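Local coordinates for protein hydrazine synthase alpha subunit (Candidatus Kuenenia stuttgartiensis, PDB 5C2V) that forms, with its beta and gamma partner subunits, the haem c enzyme hydrazine synthase, where it condenses hydroxylamine with ammonia to give hydrazine, at residues F34-R39 against P378-H383; I53-R58 against F76-D81; G553-G558 against R567-I572. One frame throughout, in Å; residues are numbered along the deposited sequence.

Interaction 1 (F34-R39 against P378-H383); sequences FTQSPR and PNWNDH. With CA (calcium ion), chain B.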
loop_
_atom_site.group_PDB
_atom_site.type_symbol
_atom_site.label_atom_id
_atom_site.label_comp_id
_atom_site.label_asym_id
_atom_site.label_seq_id
_atom_site.Cartn_x
_atom_site.Cartn_y
_atom_site.Cartn_z
ATOM N N PHE D 34 -29.773 14.479 -22.779
ATOM C CA PHE D 34 -29.296 13.554 -21.753
ATOM C C PHE D 34 -29.949 12.177 -21.823
ATOM O O PHE D 34 -30.991 11.994 -22.453
ATOM C CB PHE D 34 -29.487 14.152 -20.352
ATOM C CG PHE D 34 -30.918 14.429 -19.987
ATOM C CD1 PHE D 34 -31.674 13.481 -19.317
ATOM C CD2 PHE D 34 -31.500 15.649 -20.290
ATOM C CE1 PHE D 34 -32.986 13.737 -18.971
ATOM C CE2 PHE D 34 -32.813 15.911 -19.948
ATOM C CZ PHE D 34 -33.557 14.954 -19.287
ATOM N N THR D 35 -29.310 11.214 -21.167
ATOM C CA THR D 35 -29.758 9.828 -21.166
ATOM C C THR D 35 -30.593 9.500 -19.932
ATOM O O THR D 35 -30.223 9.841 -18.804
ATOM C CB THR D 35 -28.561 8.855 -21.227
ATOM O OG1 THR D 35 -27.733 9.177 -22.353
ATOM C CG2 THR D 35 -29.039 7.415 -21.349
ATOM N N GLN D 36 -31.722 8.839 -20.163
ATOM C CA GLN D 36 -32.559 8.323 -19.089
ATOM C C GLN D 36 -32.529 6.801 -19.093
ATOM O O GLN D 36 -32.830 6.169 -20.109
ATOM C CB GLN D 36 -33.997 8.822 -19.229
ATOM C CG GLN D 36 -34.170 10.310 -18.991
ATOM C CD GLN D 36 -35.618 10.746 -19.094
ATOM O OE1 GLN D 36 -36.404 10.156 -19.835
ATOM N NE2 GLN D 36 -35.980 11.779 -18.343
ATOM N N SER D 37 -32.168 6.217 -17.955
ATOM C CA SER D 37 -32.091 4.767 -17.828
ATOM C C SER D 37 -33.060 4.268 -16.764
ATOM O O SER D 37 -33.304 4.958 -15.781
ATOM C CB SER D 37 -30.663 4.334 -17.488
ATOM O OG SER D 37 -29.769 4.651 -18.541
ATOM N N PRO D 38 -33.629 3.069 -16.961
ATOM C CA PRO D 38 -34.500 2.499 -15.928
ATOM C C PRO D 38 -33.714 2.289 -14.640
ATOM O O PRO D 38 -32.517 2.013 -14.729
ATOM C CB PRO D 38 -34.940 1.159 -16.530
ATOM C CG PRO D 38 -34.684 1.287 -18.001
ATOM C CD PRO D 38 -33.491 2.179 -18.125
ATOM N N ARG D 39 -34.340 2.394 -13.472
ATOM C CA ARG D 39 -33.560 2.176 -12.266
ATOM C C ARG D 39 -33.652 0.697 -11.948
ATOM O O ARG D 39 -34.633 0.219 -11.378
ATOM C CB ARG D 39 -34.088 3.020 -11.104
ATOM C CG ARG D 39 -34.424 4.457 -11.470
ATOM C CD ARG D 39 -35.279 5.113 -10.394
ATOM N NE ARG D 39 -34.707 4.951 -9.061
ATOM C CZ ARG D 39 -35.272 5.401 -7.946
ATOM N NH1 ARG D 39 -36.433 6.041 -7.999
ATOM N NH2 ARG D 39 -34.679 5.209 -6.776
ATOM N N PRO D 378 -38.437 10.986 -11.009
ATOM C CA PRO D 378 -38.365 9.901 -10.023
ATOM C C PRO D 378 -38.364 8.507 -10.653
ATOM O O PRO D 378 -37.968 7.544 -9.996
ATOM C CB PRO D 378 -39.626 10.113 -9.182
ATOM C CG PRO D 378 -39.922 11.568 -9.314
ATOM C CD PRO D 378 -39.540 11.919 -10.722
ATOM N N ASN D 379 -38.800 8.403 -11.905
ATOM C CA ASN D 379 -38.890 7.110 -12.578
ATOM C C ASN D 379 -37.674 6.775 -13.440
ATOM O O ASN D 379 -37.610 5.697 -14.032
ATOM C CB ASN D 379 -40.151 7.054 -13.443
ATOM C CG ASN D 379 -41.424 7.157 -12.626
ATOM O OD1 ASN D 379 -41.430 7.721 -11.532
ATOM N ND2 ASN D 379 -42.511 6.608 -13.155
ATOM N N TRP D 380 -36.713 7.691 -13.512
ATOM C CA TRP D 380 -35.545 7.489 -14.364
ATOM C C TRP D 380 -34.234 7.914 -13.709
ATOM O O TRP D 380 -34.170 8.912 -12.992
ATOM C CB TRP D 380 -35.705 8.257 -15.682
ATOM C CG TRP D 380 -36.863 7.825 -16.530
ATOM C CD1 TRP D 380 -38.133 8.327 -16.499
ATOM C CD2 TRP D 380 -36.854 6.820 -17.552
ATOM N NE1 TRP D 380 -38.916 7.690 -17.430
ATOM C CE2 TRP D 380 -38.155 6.761 -18.090
ATOM C CE3 TRP D 380 -35.874 5.962 -18.060
ATOM C CZ2 TRP D 380 -38.501 5.876 -19.109
ATOM C CZ3 TRP D 380 -36.220 5.084 -19.073
ATOM C CH2 TRP D 380 -37.523 5.049 -19.587
ATOM N N ASN D 381 -33.177 7.160 -13.974
ATOM C CA ASN D 381 -31.845 7.656 -13.691
ATOM C C ASN D 381 -31.487 8.616 -14.807
ATOM O O ASN D 381 -31.411 8.229 -15.976
ATOM C CB ASN D 381 -30.826 6.521 -13.598
ATOM C CG ASN D 381 -30.749 5.916 -12.211
ATOM O OD1 ASN D 381 -31.031 6.582 -11.215
ATOM N ND2 ASN D 381 -30.360 4.647 -12.139
ATOM N N ASP D 382 -31.276 9.872 -14.440
ATOM C CA ASP D 382 -31.036 10.920 -15.414
ATOM C C ASP D 382 -29.560 11.276 -15.397
ATOM O O ASP D 382 -29.074 11.892 -14.449
ATOM C CB ASP D 382 -31.906 12.143 -15.106
ATOM C CG ASP D 382 -33.378 11.783 -14.945
ATOM O OD1 ASP D 382 -33.939 11.160 -15.870
ATOM O OD2 ASP D 382 -33.972 12.106 -13.891
ATOM N N HIS D 383 -28.845 10.884 -16.448
ATOM C CA HIS D 383 -27.401 11.071 -16.469
ATOM C C HIS D 383 -26.880 11.367 -17.868
ATOM O O HIS D 383 -27.651 11.456 -18.822
ATOM C CB HIS D 383 -26.696 9.839 -15.891
ATOM C CG HIS D 383 -26.762 8.629 -16.768
ATOM N ND1 HIS D 383 -27.949 8.014 -17.106
ATOM C CD2 HIS D 383 -25.784 7.908 -17.366
ATOM C CE1 HIS D 383 -27.699 6.974 -17.881
ATOM N NE2 HIS D 383 -26.393 6.888 -18.054
HETATM CA CA CA B . -34.138 10.796 -11.837
#

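Interaction 2 (I53-R58 against F76-D81); sequences IPEGSR and FATAFD. With BET (trimethyl glycine), chain C.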
loop_
_atom_site.group_PDB
_atom_site.type_symbol
_atom_site.label_atom_id
_atom_site.label_comp_id
_atom_site.label_asym_id
_atom_site.label_seq_id
_atom_site.Cartn_x
_atom_site.Cartn_y
_atom_site.Cartn_z
ATOM N N ILE D 53 -24.369 -1.263 -21.088
ATOM C CA ILE D 53 -25.440 -1.257 -22.067
ATOM C C ILE D 53 -26.742 -1.134 -21.304
ATOM O O ILE D 53 -27.408 -2.132 -21.033
ATOM C CB ILE D 53 -25.447 -2.528 -22.943
ATOM C CG1 ILE D 53 -24.041 -2.837 -23.464
ATOM C CG2 ILE D 53 -26.419 -2.370 -24.104
ATOM C CD1 ILE D 53 -23.970 -4.066 -24.342
ATOM N N PRO D 54 -27.105 0.104 -20.950
ATOM C CA PRO D 54 -28.267 0.365 -20.100
ATOM C C PRO D 54 -29.554 0.020 -20.833
ATOM O O PRO D 54 -30.228 0.901 -21.356
ATOM C CB PRO D 54 -28.163 1.865 -19.814
ATOM C CG PRO D 54 -27.395 2.414 -20.964
ATOM C CD PRO D 54 -26.413 1.344 -21.339
ATOM N N GLU D 55 -29.861 -1.272 -20.887
ATOM C CA GLU D 55 -31.019 -1.780 -21.612
ATOM C C GLU D 55 -32.311 -1.075 -21.208
ATOM O O GLU D 55 -32.625 -0.962 -20.022
ATOM C CB GLU D 55 -31.153 -3.288 -21.388
ATOM C CG GLU D 55 -32.390 -3.910 -22.009
ATOM C CD GLU D 55 -32.412 -5.419 -21.869
ATOM O OE1 GLU D 55 -31.328 -6.037 -21.921
ATOM O OE2 GLU D 55 -33.512 -5.985 -21.700
ATOM N N GLY D 56 -33.049 -0.597 -22.206
ATOM C CA GLY D 56 -34.300 0.099 -21.974
ATOM C C GLY D 56 -34.123 1.582 -21.705
ATOM O O GLY D 56 -34.989 2.217 -21.104
ATOM N N SER D 57 -33.002 2.139 -22.156
ATOM C CA SER D 57 -32.705 3.549 -21.926
ATOM C C SER D 57 -32.956 4.397 -23.164
ATOM O O SER D 57 -32.771 3.940 -24.292
ATOM C CB SER D 57 -31.259 3.729 -21.471
ATOM O OG SER D 57 -31.005 2.956 -20.316
ATOM N N ARG D 58 -33.376 5.637 -22.943
ATOM C CA ARG D 58 -33.689 6.536 -24.046
ATOM C C ARG D 58 -32.889 7.832 -23.963
ATOM O O ARG D 58 -32.550 8.296 -22.876
ATOM C CB ARG D 58 -35.187 6.845 -24.065
ATOM C CG ARG D 58 -35.671 7.605 -22.841
ATOM C CD ARG D 58 -37.185 7.627 -22.763
ATOM N NE ARG D 58 -37.663 8.576 -21.763
ATOM C CZ ARG D 58 -38.936 8.710 -21.408
ATOM N NH1 ARG D 58 -39.865 7.947 -21.968
ATOM N NH2 ARG D 58 -39.281 9.603 -20.490
ATOM N N PHE D 76 -35.241 3.146 -30.947
ATOM C CA PHE D 76 -34.215 2.306 -30.331
ATOM C C PHE D 76 -34.676 1.703 -29.009
ATOM O O PHE D 76 -35.240 2.397 -28.163
ATOM C CB PHE D 76 -32.932 3.108 -30.103
ATOM C CG PHE D 76 -32.221 3.492 -31.368
ATOM C CD1 PHE D 76 -31.294 2.639 -31.941
ATOM C CD2 PHE D 76 -32.473 4.708 -31.979
ATOM C CE1 PHE D 76 -30.635 2.988 -33.105
ATOM C CE2 PHE D 76 -31.817 5.065 -33.143
ATOM C CZ PHE D 76 -30.897 4.203 -33.706
ATOM N N ALA D 77 -34.422 0.410 -28.832
ATOM C CA ALA D 77 -34.712 -0.258 -27.570
ATOM C C ALA D 77 -33.768 0.251 -26.486
ATOM O O ALA D 77 -34.175 0.485 -25.348
ATOM C CB ALA D 77 -34.592 -1.766 -27.721
ATOM N N THR D 78 -32.503 0.423 -26.857
ATOM C CA THR D 78 -31.488 0.938 -25.948
ATOM C C THR D 78 -30.684 2.040 -26.626
ATOM O O THR D 78 -30.133 1.833 -27.704
ATOM C CB THR D 78 -30.530 -0.172 -25.479
ATOM O OG1 THR D 78 -31.272 -1.204 -24.818
ATOM C CG2 THR D 78 -29.485 0.390 -24.526
ATOM N N ALA D 79 -30.628 3.212 -26.003
ATOM C CA ALA D 79 -29.856 4.322 -26.551
ATOM C C ALA D 79 -29.199 5.149 -25.450
ATOM O O ALA D 79 -29.831 5.469 -24.442
ATOM C CB ALA D 79 -30.737 5.198 -27.410
ATOM N N PHE D 80 -27.935 5.505 -25.658
ATOM C CA PHE D 80 -27.161 6.219 -24.647
ATOM C C PHE D 80 -25.897 6.852 -25.231
ATOM O O PHE D 80 -25.663 6.792 -26.439
ATOM C CB PHE D 80 -26.794 5.276 -23.495
ATOM C CG PHE D 80 -26.021 4.058 -23.925
ATOM C CD1 PHE D 80 -26.669 2.965 -24.479
ATOM C CD2 PHE D 80 -24.647 4.003 -23.763
ATOM C CE1 PHE D 80 -25.960 1.845 -24.872
ATOM C CE2 PHE D 80 -23.933 2.884 -24.154
ATOM C CZ PHE D 80 -24.590 1.804 -24.709
ATOM N N ASP D 81 -25.095 7.457 -24.357
ATOM C CA ASP D 81 -23.842 8.125 -24.726
ATOM C C ASP D 81 -24.004 9.219 -25.786
ATOM O O ASP D 81 -23.515 9.073 -26.904
ATOM C CB ASP D 81 -22.819 7.098 -25.219
ATOM C CG ASP D 81 -22.189 6.315 -24.086
ATOM O OD1 ASP D 81 -22.152 6.835 -22.952
ATOM O OD2 ASP D 81 -21.728 5.180 -24.330
HETATM N N BET C . -38.122 2.830 -25.082
HETATM C CA BET C . -39.583 3.233 -24.927
HETATM C C BET C . -39.714 4.391 -23.800
HETATM O O BET C . -40.269 4.004 -22.742
HETATM O OXT BET C . -39.251 5.506 -24.135
HETATM C C1 BET C . -38.032 1.411 -25.611
HETATM C C2 BET C . -37.384 2.883 -23.744
HETATM C C3 BET C . -37.438 3.716 -26.108
#

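Interaction 3 (G553-G558 against R567-I572); sequences GRICSG and RAFKNI. With HEC (heme c), chain E.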
loop_
_atom_site.group_PDB
_atom_site.type_symbol
_atom_site.label_atom_id
_atom_site.label_comp_id
_atom_site.label_asym_id
_atom_site.label_seq_id
_atom_site.Cartn_x
_atom_site.Cartn_y
_atom_site.Cartn_z
ATOM N N GLY D 553 7.511 4.488 -35.190
ATOM C CA GLY D 553 8.570 4.132 -34.272
ATOM C C GLY D 553 8.509 5.037 -33.065
ATOM O O GLY D 553 8.053 6.176 -33.162
ATOM N N ARG D 554 8.982 4.546 -31.925
ATOM C CA ARG D 554 8.806 5.311 -30.692
ATOM C C ARG D 554 10.065 5.390 -29.842
ATOM O O ARG D 554 10.764 4.400 -29.649
ATOM C CB ARG D 554 7.661 4.729 -29.856
ATOM C CG ARG D 554 7.421 5.506 -28.569
ATOM C CD ARG D 554 5.975 5.486 -28.116
ATOM N NE ARG D 554 5.752 6.499 -27.088
ATOM C CZ ARG D 554 4.648 6.608 -26.359
ATOM N NH1 ARG D 554 3.648 5.756 -26.529
ATOM N NH2 ARG D 554 4.548 7.570 -25.451
ATOM N N ILE D 555 10.326 6.580 -29.316
ATOM C CA ILE D 555 11.528 6.836 -28.541
ATOM C C ILE D 555 11.206 7.000 -27.060
ATOM O O ILE D 555 10.111 7.430 -26.691
ATOM C CB ILE D 555 12.253 8.102 -29.040
ATOM C CG1 ILE D 555 11.452 9.354 -28.680
ATOM C CG2 ILE D 555 12.470 8.036 -30.541
ATOM C CD1 ILE D 555 12.195 10.637 -28.915
ATOM N N CYS D 556 12.156 6.625 -26.212
ATOM C CA CYS D 556 12.053 6.926 -24.788
ATOM C C CYS D 556 13.441 7.175 -24.212
ATOM O O CYS D 556 14.403 6.505 -24.588
ATOM C CB CYS D 556 11.348 5.794 -24.037
ATOM S SG CYS D 556 12.047 4.158 -24.326
ATOM N N SER D 557 13.540 8.146 -23.308
ATOM C CA SER D 557 14.821 8.507 -22.707
ATOM C C SER D 557 15.427 7.350 -21.931
ATOM O O SER D 557 16.624 7.081 -22.021
ATOM C CB SER D 557 14.665 9.708 -21.771
ATOM O OG SER D 557 14.282 10.874 -22.475
ATOM N N GLY D 558 14.581 6.658 -21.177
ATOM C CA GLY D 558 15.050 5.694 -20.205
ATOM C C GLY D 558 14.018 4.644 -19.870
ATOM O O GLY D 558 12.988 4.534 -20.535
ATOM N N ARG D 567 8.678 14.296 -16.594
ATOM C CA ARG D 567 10.006 14.877 -16.744
ATOM C C ARG D 567 10.345 15.173 -18.195
ATOM O O ARG D 567 9.861 14.507 -19.111
ATOM C CB ARG D 567 11.066 13.950 -16.138
ATOM C CG ARG D 567 11.069 13.929 -14.615
ATOM C CD ARG D 567 12.218 13.099 -14.058
ATOM N NE ARG D 567 13.525 13.580 -14.500
ATOM C CZ ARG D 567 14.155 14.629 -13.980
ATOM N NH1 ARG D 567 13.597 15.322 -12.996
ATOM N NH2 ARG D 567 15.343 14.989 -14.446
ATOM N N ALA D 568 11.179 16.187 -18.397
ATOM C CA ALA D 568 11.631 16.542 -19.730
ATOM C C ALA D 568 12.661 15.536 -20.222
ATOM O O ALA D 568 13.402 14.955 -19.429
ATOM C CB ALA D 568 12.210 17.949 -19.740
ATOM N N PHE D 569 12.689 15.327 -21.534
ATOM C CA PHE D 569 13.660 14.435 -22.153
ATOM C C PHE D 569 15.084 14.842 -21.799
ATOM O O PHE D 569 15.454 16.010 -21.928
ATOM C CB PHE D 569 13.483 14.427 -23.673
ATOM C CG PHE D 569 12.395 13.512 -24.156
ATOM C CD1 PHE D 569 11.061 13.829 -23.956
ATOM C CD2 PHE D 569 12.706 12.339 -24.823
ATOM C CE1 PHE D 569 10.059 12.988 -24.406
ATOM C CE2 PHE D 569 11.710 11.494 -25.274
ATOM C CZ PHE D 569 10.385 11.819 -25.065
ATOM N N LYS D 570 15.878 13.881 -21.340
ATOM C CA LYS D 570 17.282 14.139 -21.062
ATOM C C LYS D 570 18.053 14.160 -22.372
ATOM O O LYS D 570 17.790 13.352 -23.264
ATOM C CB LYS D 570 17.859 13.084 -20.112
ATOM C CG LYS D 570 19.337 13.270 -19.803
ATOM C CD LYS D 570 19.655 12.928 -18.354
ATOM C CE LYS D 570 19.654 11.429 -18.117
ATOM N NZ LYS D 570 20.795 10.757 -18.796
ATOM N N ASN D 571 19.007 15.077 -22.492
ATOM C CA ASN D 571 19.784 15.157 -23.715
ATOM C C ASN D 571 20.813 14.042 -23.699
ATOM O O ASN D 571 21.705 14.009 -22.850
ATOM C CB ASN D 571 20.457 16.525 -23.845
ATOM C CG ASN D 571 20.910 16.823 -25.261
ATOM O OD1 ASN D 571 20.499 16.156 -26.210
ATOM N ND2 ASN D 571 21.758 17.835 -25.408
ATOM N N ILE D 572 20.681 13.128 -24.653
ATOM C CA ILE D 572 21.487 11.917 -24.681
ATOM C C ILE D 572 21.926 11.614 -26.101
ATOM O O ILE D 572 21.106 11.556 -27.017
ATOM C CB ILE D 572 20.714 10.697 -24.123
ATOM C CG1 ILE D 572 20.284 10.932 -22.673
ATOM C CG2 ILE D 572 21.559 9.436 -24.221
ATOM C CD1 ILE D 572 19.562 9.756 -22.054
HETATM FE FE HEC E . 8.038 2.068 -19.866
HETATM C CHA HEC E . 5.427 1.980 -17.608
HETATM C CHB HEC E . 5.972 3.542 -22.170
HETATM C CHC HEC E . 10.506 1.803 -22.266
HETATM C CHD HEC E . 10.048 0.393 -17.650
HETATM N NA HEC E . 6.073 2.654 -19.883
HETATM C C1A HEC E . 5.169 2.517 -18.848
HETATM C C2A HEC E . 3.896 3.042 -19.289
HETATM C C3A HEC E . 4.039 3.471 -20.546
HETATM C C4A HEC E . 5.413 3.237 -20.947
HETATM C CMA HEC E . 2.940 4.109 -21.424
HETATM C CAA HEC E . 2.604 3.083 -18.443
HETATM C CBA HEC E . 2.418 4.472 -17.840
HETATM C CGA HEC E . 3.480 4.757 -16.809
HETATM O O1A HEC E . 4.105 5.847 -16.874
HETATM O O2A HEC E . 3.709 3.896 -15.922
HETATM N NB HEC E . 8.167 2.459 -21.908
HETATM C C1B HEC E . 7.279 3.310 -22.542
HETATM C C2B HEC E . 7.970 3.919 -23.660
HETATM C C3B HEC E . 9.215 3.441 -23.696
HETATM C C4B HEC E . 9.369 2.512 -22.591
HETATM C CMB HEC E . 7.366 4.938 -24.650
HETATM C CAB HEC E . 10.291 3.834 -24.734
HETATM C CBB HEC E . 10.638 2.614 -25.617
HETATM N NC HEC E . 9.953 1.296 -19.930
HETATM C C1C HEC E . 10.753 1.200 -21.053
HETATM C C2C HEC E . 11.940 0.450 -20.694
HETATM C C3C HEC E . 11.761 -0.028 -19.460
HETATM C C4C HEC E . 10.541 0.551 -18.927
HETATM C CMC HEC E . 13.035 -0.012 -21.680
HETATM C CAC HEC E . 12.754 -0.931 -18.695
HETATM C CBC HEC E . 12.111 -2.315 -18.457
HETATM N ND HEC E . 7.775 1.297 -17.935
HETATM C C1D HEC E . 8.775 0.661 -17.208
HETATM C C2D HEC E . 8.269 0.319 -15.899
HETATM C C3D HEC E . 6.821 0.822 -15.886
HETATM C C4D HEC E . 6.605 1.406 -17.189
HETATM C CMD HEC E . 9.035 -0.393 -14.763
HETATM C CAD HEC E . 5.794 0.721 -14.739
HETATM C CBD HEC E . 5.462 -0.748 -14.509
HETATM C CGD HEC E . 4.488 -0.873 -13.371
HETATM O O1D HEC E . 4.258 -2.021 -12.918
HETATM O O2D HEC E . 3.951 0.171 -12.915
#

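Interaction 1 (F34-R39 against P378-H383)
Gln36 lies between Trp380 and Asp382, and its side chain touches the indole and then the calcium-binding carboxylate in turn. CB packs on the indole, 3.6 Å from CE3 of Trp380. CG comes to 3.2 Å from OD1 of Asp382. Beyond CG the chain is extended (chi2 -178°), which carries the amide out over one face of the indole, their planes only 5° apart. There OE1 sits 4.0 Å above the Trp380 ring plane, offset toward its rim, and accepts a hydrogen bond from NE of Arg58. NE2 turns back to Asp382 and makes a weak hydrogen bond to OD1. The other carboxylate oxygen of Asp382, OD2, binds the calcium ion at 2.4 Å. The backbone O of Trp380 is a second ligand, at 2.2 Å, and Phe358, Asp376 and Asp377 complete the site. On the face that carries Thr35, Ser37, Asn381 and His383, the imidazole of His383 receives CB of Thr35 over its ring in a CH-pi contact, while OG of Ser37 stands at the ring edge and is hydrogen-bonded to Ser57. Farther along, NH1 of Arg39 donates to O of Pro378 (2.9 Å). Four backbone hydrogen bonds join Thr35 to His383 and Ser37 to Asn381, with Gln36 and Asp382 as the non-hydrogen-bonded pair between them. Pairing a strand from near the N-terminus with one more than 300 residues later is the "velcro" closure of a beta-propeller, here six-bladed, with calcium bound beside the closing strand.

Interaction 2 (I53-R58 against F76-D81)
Thr78 has OG1 beside its backbone N and its methyl anti to it (chi1 -59°), and this rotation presents both branches to the turn formed by Pro54-Ser57. OG1 accepts the N-H of Gly56 at 3.2 Å, while CG2 lies against O of Pro54 and, more loosely, CG2 of Ile53. In Phe80 the ring is carried between the backbone N and the carbonyl carbon (chi1 57°), which turns one face of the ring to Pro54. CD of Pro54 stands 3.5 Å above the Phe80 ring plane, over its centre, in a CH-pi contact, and CG rests on the same ring near CD1. From the residue between them in sequence, N of Ala79 donates to O of Ser57 at 2.8 Å, approaching from above the carbonyl plane. The turn is of type II, and Gly56 takes the positive phi that its third position requires.

Both segments contribute to the trimethyl glycine pocket, together with Asn74. Carbonyl oxygens line the cationic head: O of Phe76 lies 3.3 Å from its methyl C3, and those of Gly56 and Ala77 face the other two methyls. Such partial negative charge probably suits the quaternary ammonium. At the opposite end of the ligand, NH1 of Arg58 makes a weak but straight hydrogen bond to the carboxylate oxygen OXT, which lies in the guanidinium plane. NE of the same arginine, bonded to OE1 of Gln36, helps fix the guanidinium there.

Around the contact, Ala77 and Thr78 form a classic beta bulge opposite Val96 of strand 90-97. Phe80 also touches Thr35 of strand 31-37 and Arg126 of strand 124-131. Through Thr78, Ala79 and Phe80, the turn before strand 58-63 packs against the first strand of the next propeller blade.

Interaction 3 (G553-G558 against R567-I572)
The phenyl ring of Phe569 is approached by Ser557 and Ile555, alternate residues of 553-558 that both direct CB toward 567-572. OG of Ser557 comes to 3.2 Å from CD2, and CD1 of Ile555 to 3.8 Å from CE2. They reach these two bonded ring atoms from opposite sides of the ring plane, each obliquely, so that the CD2-CE2 part of the ring sits between them. The second flat group, the guanidinium of Arg554, has a different neighbour: the methyl CMB of the haem lies 3.3 Å above its plane, offset toward the rim. Tyr268 makes a cation-pi contact with the same guanidinium and also touches Phe569.

Ile555 places CG1 between its backbone N and the carbonyl carbon (chi1 71°), and from there CD1 extends to the ring. A looser touch joins CD1 of Ile572 to O of Ser557, at 4.0 Å. No hydrogen bond crosses between the segments, which meet through van der Waals contact over a small, buried area.

Between Ile555 and Ser557, the side chain of Cys556 points away from Phe569, and its SG is bonded to CAB of the haem at 1.8 Å. This thioether is one of two, the other being made by Cys559 of the same CXXCH motif. The histidine of that motif, His560, binds zinc with Cys276, and Tyr564 is the axial ligand of the iron. Phe569 packs on the side of 553-558 away from the haem, against the two neighbours of Cys556.

Strand 553-556 is an outer strand of a three-stranded mixed sheet, running parallel to strand 428-433, whose Ile432 touches Ile555. The irregular segment 567-572 makes backbone hydrogen bonds to the hydrazine synthase beta subunit, and Gln224 of that subunit packs on both Ile555 and Phe569.

How the interactions relate
Interactions 1 and 2 are neighbours in the N-terminal propeller, their centres 10 Å apart, and interaction 2 is nested within the long loop that interaction 1 closes. They meet directly: Ser37 OG and Ser57 OG lie 2.7 Å apart, and Gln36 pairs with Arg58. Interaction 1 adds strand 381-387 to the closing blade, while interaction 2 sets the loop before strand 58-63 against strand 76-84 of the next blade, with trimethyl glycine bound nearby. Interaction 3 comes later in the chain, across the chain's centre, with its own centre about 47 Å from interaction 1 and 45 Å from interaction 2. It belongs to the haem site of the middle domain, so propeller closure and haem attachment are spatially separate.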